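Putative acyl-CoA N-acyltransferase (Klebsiella pneumoniae subsp. pneumoniae, PDB 3LOD) probably transfers an acyl group from acyl-CoA to an acceptor amine. Local coordinates at residues Ala98-Ala101 with Lys102-Arg106. Numbering follows the deposited sequence.
Sequences ALEA and KARQR
E100 and R104, one helical turn apart, send their side chains the same way and lie side by side. OE1 of E100 stays 4.0 Å from NH2 of R104, beyond salt-bridge range, and the carboxylate and guanidinium planes are turned 76° against each other. The acid is engaged by other groups: its OE2 accepts a hydrogen bond from Y131 and forms a salt bridge with K151, which would probably favour the ionised carboxylate. With CG of R104 anti to the carbonyl carbon (chi1 -73°) and the chain extended as far as NE, the guanidinium is carried back over the preceding turn, and its NE makes a weak hydrogen bond to O of L153. One face lies over the carbonyl carbon of E100, while NH1 comes within 3.8 Å of CA of A101.

Successive i to i+4 backbone hydrogen bonds hold this part of helix 91-104, which connects parallel strands 74-82 and 110-116 in a beta-alpha-beta unit of the GNAT fold. The bond from R104 N to E100 O is nearly straight, with an angle of 172° at the hydrogen. That from Q105 N to A101 O is 3.2 Å long.

CB of A103 sits 3.4 Å from O of L99, and both side chains pack on I67 of strand 61-69. On K102, CB and CG pass alongside O of A98, each at 3.7 Å, before the chain bends away to a weak, long ion pair with D8.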
loop_
_atom_site.group_PDB
_atom_site.type_symbol
_atom_site.label_atom_id
_atom_site.label_comp_id
_atom_site.label_asym_id
_atom_site.label_seq_id
_atom_site.Cartn_x
_atom_site.Cartn_y
_atom_site.Cartn_z
ATOM N N ALA A 98 4.718 -4.352 7.503
ATOM C CA ALA A 98 5.991 -3.671 7.427
ATOM C C ALA A 98 5.763 -2.185 7.189
ATOM O O ALA A 98 6.552 -1.351 7.683
ATOM C CB ALA A 98 6.839 -4.271 6.344
ATOM N N LEU A 99 4.694 -1.838 6.455
ATOM C CA LEU A 99 4.356 -0.440 6.201
ATOM C C LEU A 99 3.796 0.192 7.485
ATOM O O LEU A 99 4.082 1.346 7.833
ATOM C CB LEU A 99 3.325 -0.328 5.059
ATOM C CG LEU A 99 3.846 -0.607 3.632
ATOM C CD1 LEU A 99 2.709 -0.998 2.707
ATOM C CD2 LEU A 99 4.545 0.606 3.078
ATOM N N GLU A 100 2.975 -0.578 8.175
ATOM C CA GLU A 100 2.476 -0.159 9.479
ATOM C C GLU A 100 3.660 0.078 10.395
ATOM O O GLU A 100 3.764 1.141 11.051
ATOM C CB GLU A 100 1.520 -1.217 10.066
ATOM C CG GLU A 100 0.325 -1.463 9.183
ATOM C CD GLU A 100 -0.607 -2.519 9.748
ATOM O OE1 GLU A 100 -0.176 -3.319 10.615
ATOM O OE2 GLU A 100 -1.783 -2.542 9.321
ATOM N N ALA A 101 4.587 -0.872 10.452
ATOM C CA ALA A 101 5.704 -0.643 11.411
ATOM C C ALA A 101 6.403 0.689 11.073
ATOM O O ALA A 101 6.664 1.504 11.966
ATOM C CB ALA A 101 6.703 -1.836 11.521
ATOM N N LYS A 102 6.639 0.949 9.787
ATOM C CA LYS A 102 7.330 2.177 9.410
ATOM C C LYS A 102 6.506 3.428 9.708
ATOM O O LYS A 102 7.063 4.496 10.024
ATOM C CB LYS A 102 7.892 2.116 7.974
ATOM C CG LYS A 102 9.140 1.211 7.966
ATOM C CD LYS A 102 10.362 1.682 7.112
ATOM C CE LYS A 102 11.000 2.990 7.603
ATOM N NZ LYS A 102 12.258 3.373 6.838
ATOM N N ALA A 103 5.190 3.293 9.643
ATOM C CA ALA A 103 4.334 4.436 9.884
ATOM C C ALA A 103 4.395 4.750 11.382
ATOM O O ALA A 103 4.563 5.906 11.772
ATOM C CB ALA A 103 2.913 4.162 9.412
ATOM N N ARG A 104 4.319 3.739 12.221
ATOM C CA ARG A 104 4.491 4.020 13.628
ATOM C C ARG A 104 5.781 4.752 13.925
ATOM O O ARG A 104 5.775 5.655 14.736
ATOM C CB ARG A 104 4.448 2.772 14.476
ATOM C CG ARG A 104 3.092 2.208 14.611
ATOM C CD ARG A 104 3.060 0.996 15.579
ATOM N NE ARG A 104 1.908 0.180 15.187
ATOM C CZ ARG A 104 1.980 -0.925 14.435
ATOM N NH1 ARG A 104 3.161 -1.432 14.083
ATOM N NH2 ARG A 104 0.863 -1.550 14.074
ATOM N N GLN A 105 6.898 4.398 13.310
ATOM C CA GLN A 105 8.148 5.038 13.743
ATOM C C GLN A 105 8.119 6.512 13.404
ATOM O O GLN A 105 8.961 7.279 13.836
ATOM C CB GLN A 105 9.355 4.416 13.072
ATOM C CG GLN A 105 9.753 3.088 13.657
ATOM C CD GLN A 105 10.392 2.160 12.588
ATOM O OE1 GLN A 105 11.217 2.598 11.759
ATOM N NE2 GLN A 105 9.987 0.873 12.600
ATOM N N ARG A 106 7.136 6.890 12.606
ATOM C CA ARG A 106 6.976 8.263 12.188
ATOM C C ARG A 106 5.786 8.920 12.910
ATOM O O ARG A 106 5.280 9.972 12.490
ATOM C CB ARG A 106 6.854 8.296 10.664
ATOM C CG ARG A 106 8.103 7.693 9.963
ATOM C CD ARG A 106 9.262 8.686 9.955
ATOM N NE ARG A 106 8.767 10.009 9.570
ATOM C CZ ARG A 106 8.757 10.477 8.317
ATOM N NH1 ARG A 106 9.252 9.750 7.288
ATOM N NH2 ARG A 106 8.264 11.695 8.095
#